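Local coordinates for protein cellulose 1,4-beta-cellobiosidase (Thermobifida fusca, PDB 4JJJ) that probably hydrolyses beta-1,4 linkages in cellulose to release cellobiose, this chain being its family 48 glycoside hydrolase catalytic domain, here with one predicted catalytic residue replaced, at residues G45-S50 / H147-V152; E81-P86 / D166-Y171. The protein carries 1 engineered substitution. All coordinates share one frame; numbering follows the deposited sequence.

Interaction 1 (G45-S50 / H147-V152); sequences GHQTTS and HWLLDV. With ZN (zinc ion), chain B; BGC (beta-D-glucopyranose), chain D.
Thr48 and Leu150 form the hydrogen-bonded pair of a short antiparallel bridge between strands 47-49 and 149-151, each backbone N meeting the other's O at 2.9 Å. On the face carrying these two residues, the Thr48 and Leu150 side chains run alongside each other, CG2 of the threonine 4.0 Å from CD1 of the leucine. The threonine methyl also meets Val152 CG2 at 3.4 Å, tighter than usual carbon contact. Thr48 turns OG1 opposite its own N (chi1 -157°), which brings CG2 to the valine and lets OG1 bond to Pro30 O. Val152 N closes this end on His46 O; beyond it, His46 ND1 binds zinc at 2.1 Å, beside Asp153 and two waters.

On the opposite face of the sheet, Leu149 CD1 passes 3.9 Å from Gln47 OE1, whose hydrogen bond goes to Asp43 N. At the other end Ser50 N donates to Trp148 O, and a water holds both that oxygen and Ser50 OG. Thr49 OG1 accepts from Ala52 N as the N-cap of the following helix, and the Thr49 side chain lies about 3 Å from that of Glu51, the predicted proton donor.

Trp148 has an unusual first torsion of 92°, and its indole is sandwiched: Leu149 CB sits over the centre of one face, while glucose C5 lies 3.5 Å above the other, offset toward the rim. NE1 bonds to Asn173 OD1, which helps fix the ring's tilt. This is the CH-pi sugar platform characteristic of cellulase substrate clefts.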
ATOM      1  N   GLY A  45      -2.775   5.106  15.145  1.00  6.48           N
ATOM      2  CA  GLY A  45      -3.850   5.726  14.351  1.00  6.04           C
ATOM      3  C   GLY A  45      -3.501   7.053  13.805  1.00  5.88           C
ATOM      4  O   GLY A  45      -4.124   7.495  12.831  1.00  6.19           O
ATOM      5  N   HIS A  46      -2.623   7.822  14.487  1.00  5.23           N
ATOM      6  CA  HIS A  46      -2.288   9.120  14.007  1.00  5.59           C
ATOM      7  C   HIS A  46      -0.896   9.184  13.398  1.00  5.55           C
ATOM      8  O   HIS A  46      -0.401  10.257  13.088  1.00  6.61           O
ATOM      9  CB  HIS A  46      -2.442  10.159  15.107  1.00  6.01           C
ATOM     10  CG  HIS A  46      -3.869  10.404  15.491  1.00  6.28           C
ATOM     11  ND1 HIS A  46      -4.285  11.341  16.421  1.00  6.74           N
ATOM     12  CD2 HIS A  46      -4.997   9.816  15.037  1.00  6.63           C
ATOM     13  CE1 HIS A  46      -5.603  11.300  16.516  1.00  7.43           C
ATOM     14  NE2 HIS A  46      -6.058  10.403  15.666  1.00  6.64           N
ATOM     15  N   GLN A  47      -0.383   8.005  12.971  1.00  5.91           N
ATOM     16  CA  GLN A  47       0.423   7.990  11.832  1.00  5.94           C
ATOM     17  C   GLN A  47      -0.460   8.298  10.664  1.00  6.02           C
ATOM     18  O   GLN A  47      -1.653   8.243  10.786  1.00  6.36           O
ATOM     19  CB  GLN A  47       1.088   6.612  11.644  1.00  6.06           C
ATOM     20  CG  GLN A  47       2.178   6.349  12.694  1.00  6.44           C
ATOM     21  CD  GLN A  47       2.636   4.935  12.757  1.00  6.82           C
ATOM     22  OE1 GLN A  47       1.948   4.000  12.310  1.00  6.26           O
ATOM     23  NE2 GLN A  47       3.809   4.703  13.358  1.00  7.32           N
ATOM     24  N   THR A  48       0.085   8.501   9.496  1.00  5.82           N
ATOM     25  CA  THR A  48      -0.651   8.414   8.265  1.00  5.85           C
ATOM     26  C   THR A  48       0.246   7.856   7.167  1.00  5.37           C
ATOM     27  O   THR A  48       1.404   7.475   7.365  1.00  5.32           O
ATOM     28  CB  THR A  48      -1.254   9.742   7.799  1.00  6.30           C
ATOM     29  OG1 THR A  48      -2.372   9.418   6.915  1.00  7.19           O
ATOM     30  CG2 THR A  48      -0.327  10.710   7.161  1.00  6.24           C
ATOM     31  N   THR A  49      -0.351   7.726   6.012  1.00  5.11           N
ATOM     32  CA  THR A  49       0.171   6.894   4.945  1.00  5.07           C
ATOM     33  C   THR A  49      -0.023   7.541   3.619  1.00  5.24           C
ATOM     34  O   THR A  49      -0.967   8.367   3.425  1.00  5.50           O
ATOM     35  CB  THR A  49      -0.561   5.524   4.863  1.00  5.43           C
ATOM     36  OG1 THR A  49      -1.954   5.742   4.709  1.00  5.33           O
ATOM     37  CG2 THR A  49      -0.313   4.768   6.163  1.00  6.07           C
ATOM     38  N   SER A  50       0.763   7.135   2.656  1.00  4.77           N
ATOM     39  CA  SER A  50       0.542   7.557   1.303  1.00  4.74           C
ATOM     40  C   SER A  50      -0.810   6.990   0.821  1.00  4.69           C
ATOM     41  O   SER A  50      -1.509   7.619  -0.015  1.00  5.09           O
ATOM     42  CB  SER A  50       1.730   7.246   0.388  1.00  4.73           C
ATOM     43  OG  SER A  50       1.934   5.868   0.337  1.00  4.60           O
ATOM     44  N   HIS A 147       6.555   8.994   0.054  1.00  5.05           N
ATOM     45  CA  HIS A 147       7.012   8.074   1.081  1.00  5.41           C
ATOM     46  C   HIS A 147       5.791   7.463   1.778  1.00  4.90           C
ATOM     47  O   HIS A 147       4.709   8.034   1.789  1.00  5.01           O
ATOM     48  CB  HIS A 147       7.904   8.787   2.073  1.00  5.74           C
ATOM     49  CG  HIS A 147       8.326   7.945   3.234  1.00  5.59           C
ATOM     50  ND1 HIS A 147       9.131   6.848   3.118  1.00  5.56           N
ATOM     51  CD2 HIS A 147       7.982   8.009   4.549  1.00  6.52           C
ATOM     52  CE1 HIS A 147       9.299   6.273   4.279  1.00  5.65           C
ATOM     53  NE2 HIS A 147       8.633   6.962   5.180  1.00  6.08           N
ATOM     54  N   TRP A 148       5.936   6.261   2.351  1.00  4.62           N
ATOM     55  CA  TRP A 148       4.721   5.538   2.721  1.00  4.88           C
ATOM     56  C   TRP A 148       4.088   5.919   4.055  1.00  5.04           C
ATOM     57  O   TRP A 148       2.893   5.636   4.229  1.00  5.38           O
ATOM     58  CB  TRP A 148       4.949   4.009   2.653  1.00  4.79           C
ATOM     59  CG  TRP A 148       5.385   3.342   3.930  1.00  4.78           C
ATOM     60  CD1 TRP A 148       6.665   3.229   4.464  1.00  5.30           C
ATOM     61  CD2 TRP A 148       4.526   2.646   4.866  1.00  4.71           C
ATOM     62  NE1 TRP A 148       6.596   2.529   5.617  1.00  5.32           N
ATOM     63  CE2 TRP A 148       5.326   2.172   5.918  1.00  4.98           C
ATOM     64  CE3 TRP A 148       3.143   2.409   4.923  1.00  4.65           C
ATOM     65  CZ2 TRP A 148       4.797   1.408   6.956  1.00  5.34           C
ATOM     66  CZ3 TRP A 148       2.615   1.638   5.973  1.00  5.12           C
ATOM     67  CH2 TRP A 148       3.453   1.143   6.977  1.00  5.09           C
ATOM     68  N   LEU A 149       4.876   6.422   4.970  1.00  5.05           N
ATOM     69  CA  LEU A 149       4.453   6.507   6.410  1.00  4.99           C
ATOM     70  C   LEU A 149       4.994   7.779   7.041  1.00  5.30           C
ATOM     71  O   LEU A 149       6.219   8.137   6.957  1.00  5.53           O
ATOM     72  CB  LEU A 149       5.063   5.380   7.243  1.00  5.60           C
ATOM     73  CG  LEU A 149       4.516   5.136   8.631  1.00  5.82           C
ATOM     74  CD1 LEU A 149       3.066   4.758   8.678  1.00  5.82           C
ATOM     75  CD2 LEU A 149       5.448   4.180   9.313  1.00  6.18           C
ATOM     76  N   LEU A 150       4.056   8.539   7.638  1.00  5.56           N
ATOM     77  CA  LEU A 150       4.348   9.729   8.473  1.00  5.43           C
ATOM     78  C   LEU A 150       3.842   9.532   9.859  1.00  5.41           C
ATOM     79  O   LEU A 150       2.907   8.755  10.100  1.00  5.10           O
ATOM     80  CB  LEU A 150       3.687  10.971   7.928  1.00  5.85           C
ATOM     81  CG  LEU A 150       4.059  11.400   6.492  1.00  6.58           C
ATOM     82  CD1 LEU A 150       3.122  12.518   6.060  1.00  6.58           C
ATOM     83  CD2 LEU A 150       5.501  11.870   6.392  1.00  7.50           C
ATOM     84  N   ASP A 151       4.424  10.279  10.794  1.00  5.63           N
ATOM     85  CA  ASP A 151       3.922  10.397  12.146  1.00  7.04           C
ATOM     86  C   ASP A 151       3.313  11.800  12.295  1.00  7.17           C
ATOM     87  O   ASP A 151       4.061  12.720  12.440  1.00  7.13           O
ATOM     88  CB  ASP A 151       5.045  10.163  13.130  1.00  7.06           C
ATOM     89  CG  ASP A 151       4.630  10.242  14.566  1.00  7.80           C
ATOM     90  OD1 ASP A 151       3.435  10.466  14.912  1.00  8.24           O
ATOM     91  OD2 ASP A 151       5.503   9.867  15.456  1.00  8.83           O
ATOM     92  N   VAL A 152       2.007  11.899  12.131  1.00  7.20           N
ATOM     93  CA  VAL A 152       1.332  13.217  11.990  1.00  8.15           C
ATOM     94  C   VAL A 152       1.363  14.080  13.297  1.00  8.51           C
ATOM     95  O   VAL A 152       1.594  15.249  13.202  1.00 10.73           O
ATOM     96  CB  VAL A 152      -0.097  12.999  11.487  1.00  8.34           C
ATOM     97  CG1 VAL A 152      -0.741  14.411  11.238  1.00  9.27           C
ATOM     98  CG2 VAL A 152      -0.114  12.252  10.185  1.00  8.63           C
TER
HETATM   99 ZN    ZN B 728      -2.978  12.310  17.769  0.70 14.45          ZN
HETATM  100  C2  BGC D   1       3.629  -2.341   3.534  1.00  7.01           C
HETATM  101  C3  BGC D   1       5.057  -2.319   4.081  1.00  6.09           C
HETATM  102  C4  BGC D   1       5.918  -1.522   3.156  1.00  5.99           C
HETATM  103  C5  BGC D   1       5.416  -0.130   2.883  1.00  5.23           C
HETATM  104  C6  BGC D   1       6.271   0.675   1.911  1.00  4.65           C
HETATM  105  C1  BGC D   1       3.241  -0.931   3.193  1.00  5.91           C
HETATM  106  O1  BGC D   1       1.938  -0.931   2.589  1.00  5.90           O
HETATM  107  O2  BGC D   1       2.676  -2.943   4.436  1.00  8.90           O
HETATM  108  O3  BGC D   1       5.508  -3.696   4.103  1.00  6.51           O
HETATM  109  O4  BGC D   1       7.133  -1.329   3.963  1.00  5.93           O
HETATM  110  O5  BGC D   1       4.107  -0.262   2.303  1.00  5.20           O
HETATM  111  O6  BGC D   1       6.397  -0.080   0.671  1.00  4.67           O
HETATM  112  O   HOH W   1       0.948  10.692  15.678  1.00 23.87           O
HETATM  113  O   HOH W   2       1.292   4.097   2.354  1.00  6.61           O
HETATM  114  O   HOH W   3      -4.481  12.841  19.229  0.50 26.76           O
HETATM  115  O   HOH W   4      -1.639  11.122  18.828  1.00 10.92           O

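Interaction 2 (E81-P86 / D166-Y171); sequences ETFIIP and DDAPAY. With ZN (zinc ion), chain C.
Tyr171, on strand 170-173, lays its hydroxyl end against the turn where helix 71-83 runs out, a helix-to-sheet contact within the helix-rich (alpha/alpha)6 catalytic domain. The apolar part is led by Phe83: its ring and Pro169 cross at a slant, CD1 coming 3.6 Å from Pro169 CD, with Ala168 CB near CE1. Thr82 CG2 covers the centre of one phenyl face, and the ring of Phe24 meets it with the planes at about 45°. Pro86 CG packs obliquely on Tyr171 CE2 at 3.9 Å.

The polar part centres on the phenol. With CG placed opposite the carbonyl carbon (chi1 -75°), the ring reaches the end of the helix, putting OH 3.2 Å from Phe83 O and its edge by Ile84 O. One water bonds to Tyr171 OH at 2.7 Å and lies 3.1 Å from Thr82 O. A phenylalanine here, lacking the hydroxyl, would probably leave that water without its partner on the ring.

The metal part lies apart from the interface: Glu81 OE1 binds zinc together with Lys255 and two waters, while OE2 bonds to Tyr144 OH. A second water ties the two backbones, donating to Phe83 O and to Pro169 O, 2.8 Å from each.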
ATOM      1  N   GLU A  81       2.319  17.166  -1.753  1.00  8.37           N
ATOM      2  CA  GLU A  81       3.638  17.715  -2.150  1.00  8.82           C
ATOM      3  C   GLU A  81       4.376  18.323  -1.001  1.00  9.16           C
ATOM      4  O   GLU A  81       5.619  18.263  -0.949  1.00  9.78           O
ATOM      5  CB  GLU A  81       3.463  18.718  -3.316  1.00 10.27           C
ATOM      6  CG  GLU A  81       3.157  18.106  -4.616  1.00 11.44           C
ATOM      7  CD  GLU A  81       3.125  19.092  -5.759  1.00 14.60           C
ATOM      8  OE1 GLU A  81       2.835  20.270  -5.405  1.00 17.91           O
ATOM      9  OE2 GLU A  81       3.366  18.701  -6.907  1.00 12.35           O
ATOM     10  N   THR A  82       3.687  18.898  -0.055  1.00  8.80           N
ATOM     11  CA  THR A  82       4.302  19.543   1.064  1.00  8.83           C
ATOM     12  C   THR A  82       4.814  18.620   2.136  1.00  8.74           C
ATOM     13  O   THR A  82       5.870  18.845   2.725  1.00  8.90           O
ATOM     14  CB  THR A  82       3.354  20.622   1.685  1.00  9.91           C
ATOM     15  OG1 THR A  82       2.947  21.533   0.668  1.00  9.46           O
ATOM     16  CG2 THR A  82       3.935  21.359   2.796  1.00 11.08           C
ATOM     17  N   PHE A  83       4.060  17.525   2.348  1.00  7.32           N
ATOM     18  CA  PHE A  83       4.247  16.745   3.562  1.00  6.80           C
ATOM     19  C   PHE A  83       4.718  15.305   3.360  1.00  6.80           C
ATOM     20  O   PHE A  83       5.162  14.707   4.292  1.00  6.69           O
ATOM     21  CB  PHE A  83       3.042  16.778   4.493  1.00  7.84           C
ATOM     22  CG  PHE A  83       2.726  18.147   4.981  1.00  8.47           C
ATOM     23  CD1 PHE A  83       3.659  18.823   5.762  1.00 10.22           C
ATOM     24  CD2 PHE A  83       1.527  18.753   4.632  1.00  9.59           C
ATOM     25  CE1 PHE A  83       3.372  20.125   6.233  1.00 11.23           C
ATOM     26  CE2 PHE A  83       1.194  20.015   5.120  1.00 10.69           C
ATOM     27  CZ  PHE A  83       2.127  20.675   5.871  1.00 11.04           C
ATOM     28  N   ILE A  84       4.500  14.717   2.199  1.00  6.45           N
ATOM     29  CA  ILE A  84       4.801  13.295   2.037  1.00  6.07           C
ATOM     30  C   ILE A  84       5.615  12.922   0.783  1.00  6.53           C
ATOM     31  O   ILE A  84       6.098  11.820   0.748  1.00  6.20           O
ATOM     32  CB  ILE A  84       3.546  12.428   2.164  1.00  5.75           C
ATOM     33  CG1 ILE A  84       3.888  11.016   2.686  1.00  6.34           C
ATOM     34  CG2 ILE A  84       2.732  12.404   0.890  1.00  5.68           C
ATOM     35  CD1 ILE A  84       2.660  10.191   3.085  1.00  6.52           C
ATOM     36  N   ILE A  85       5.750  13.824  -0.185  1.00  6.91           N
ATOM     37  CA  ILE A  85       6.703  13.630  -1.275  1.00  6.81           C
ATOM     38  C   ILE A  85       7.959  14.341  -0.765  1.00  7.22           C
ATOM     39  O   ILE A  85       7.945  15.534  -0.652  1.00  8.65           O
ATOM     40  CB  ILE A  85       6.227  14.231  -2.592  1.00  6.88           C
ATOM     41  CG1 ILE A  85       4.930  13.501  -3.021  1.00  6.92           C
ATOM     42  CG2 ILE A  85       7.341  14.075  -3.612  1.00  7.26           C
ATOM     43  CD1 ILE A  85       4.365  13.921  -4.346  1.00  8.22           C
ATOM     44  N   PRO A  86       9.026  13.621  -0.431  1.00  7.44           N
ATOM     45  CA  PRO A  86      10.170  14.266   0.161  1.00  7.74           C
ATOM     46  C   PRO A  86      10.645  15.452  -0.640  1.00  8.33           C
ATOM     47  O   PRO A  86      10.842  15.332  -1.878  1.00  8.17           O
ATOM     48  CB  PRO A  86      11.204  13.099   0.207  1.00  7.87           C
ATOM     49  CG  PRO A  86      10.333  11.834   0.367  1.00  7.94           C
ATOM     50  CD  PRO A  86       9.198  12.158  -0.580  1.00  8.40           C
ATOM     51  N   ASP A 166       7.436  19.379  16.182  0.50 15.37           N
ATOM     52  CA  ASP A 166       6.173  18.890  15.645  0.50 15.37           C
ATOM     53  C   ASP A 166       5.580  19.812  14.594  0.50 15.07           C
ATOM     54  O   ASP A 166       4.408  19.709  14.263  0.50 15.35           O
ATOM     55  CB  ASP A 166       5.192  18.629  16.737  0.50 17.02           C
ATOM     56  CG  ASP A 166       4.552  19.861  17.199  0.50 17.77           C
ATOM     57  OD1 ASP A 166       3.349  19.801  17.473  0.50 22.07           O
ATOM     58  OD2 ASP A 166       5.261  20.865  17.252  0.50 17.72           O
ATOM     59  N   ASP A 167       6.433  20.569  13.942  1.00 14.58           N
ATOM     60  CA  ASP A 167       5.985  21.504  12.942  1.00 14.99           C
ATOM     61  C   ASP A 167       5.472  20.858  11.646  1.00 14.37           C
ATOM     62  O   ASP A 167       4.721  21.514  10.925  1.00 13.81           O
ATOM     63  CB  ASP A 167       7.089  22.521  12.653  1.00 17.11           C
ATOM     64  CG  ASP A 167       7.503  23.301  13.929  1.00 20.00           C
ATOM     65  OD1 ASP A 167       6.759  24.120  14.399  1.00 24.71           O
ATOM     66  OD2 ASP A 167       8.553  22.989  14.466  1.00 24.76           O
ATOM     67  N   ALA A 168       5.891  19.642  11.334  1.00 12.08           N
ATOM     68  CA  ALA A 168       5.395  18.941  10.146  1.00 11.52           C
ATOM     69  C   ALA A 168       5.309  17.454  10.603  1.00  9.73           C
ATOM     70  O   ALA A 168       6.035  17.033  11.528  1.00 10.30           O
ATOM     71  CB  ALA A 168       6.344  19.053   9.022  1.00 11.49           C
ATOM     72  N   PRO A 169       4.467  16.651   9.965  1.00  8.78           N
ATOM     73  CA  PRO A 169       4.556  15.250  10.180  1.00  8.62           C
ATOM     74  C   PRO A 169       5.980  14.699  10.025  1.00  7.81           C
ATOM     75  O   PRO A 169       6.686  15.126   9.063  1.00  8.29           O
ATOM     76  CB  PRO A 169       3.639  14.698   9.049  1.00  8.54           C
ATOM     77  CG  PRO A 169       2.629  15.800   8.755  1.00  9.26           C
ATOM     78  CD  PRO A 169       3.503  16.995   8.888  1.00  8.11           C
ATOM     79  N   ALA A 170       6.413  13.752  10.861  1.00  7.29           N
ATOM     80  CA  ALA A 170       7.747  13.177  10.715  1.00  6.86           C
ATOM     81  C   ALA A 170       7.801  12.059   9.665  1.00  6.61           C
ATOM     82  O   ALA A 170       6.894  11.203   9.673  1.00  6.66           O
ATOM     83  CB  ALA A 170       8.250  12.658  12.015  1.00  7.23           C
ATOM     84  N   TYR A 171       8.860  11.999   8.884  1.00  7.64           N
ATOM     85  CA  TYR A 171       9.045  10.829   7.976  1.00  6.61           C
ATOM     86  C   TYR A 171       9.630   9.730   8.763  1.00  6.41           C
ATOM     87  O   TYR A 171      10.724   9.863   9.312  1.00  7.03           O
ATOM     88  CB  TYR A 171      10.000  11.243   6.818  1.00  6.63           C
ATOM     89  CG  TYR A 171       9.415  12.109   5.763  1.00  7.04           C
ATOM     90  CD1 TYR A 171       9.488  13.524   5.840  1.00  6.99           C
ATOM     91  CD2 TYR A 171       8.831  11.586   4.609  1.00  6.89           C
ATOM     92  CE1 TYR A 171       8.958  14.326   4.807  1.00  7.53           C
ATOM     93  CE2 TYR A 171       8.305  12.374   3.603  1.00  7.28           C
ATOM     94  CZ  TYR A 171       8.372  13.764   3.688  1.00  7.07           C
ATOM     95  OH  TYR A 171       7.865  14.560   2.647  1.00  6.75           O
TER
HETATM   96 ZN    ZN C 732       1.781  21.843  -6.423  0.50 52.88          ZN
HETATM   97  O   HOH W   5       8.441  17.143   2.977  1.00 10.02           O
HETATM   98  O   HOH W   6       5.972  16.129   6.549  1.00  7.77           O
HETATM   99  O   HOH W   7       1.458  23.596  -7.689  0.50 24.49           O
HETATM  100  O   HOH W   8       0.572  22.233  -4.900  0.50 21.03           O

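In the fold
Both contacts are buried, but interaction 1 lies deeper, about 12 Å from the chain centre to its own, against 18 Å for interaction 2. Both reach one antiparallel sheet, interaction 2 through its 166-171 segment alone; in it strand 149-151 is flanked by 47-49 and 170-173. Direct backbone bonds hold interaction 1 and sugar lies on its tryptophan; interaction 2 relies on ring packing and bridging waters, and its 166-171 segment begins with two exposed aspartates. The two are stitched together where Asp151 N reaches Ala170 O and His147 N reaches Ile84 O, both probable hydrogen bonds, while Leu150 CD1 packs on Phe83 O. Each has a zinc at one margin, bound through His46 and Glu81.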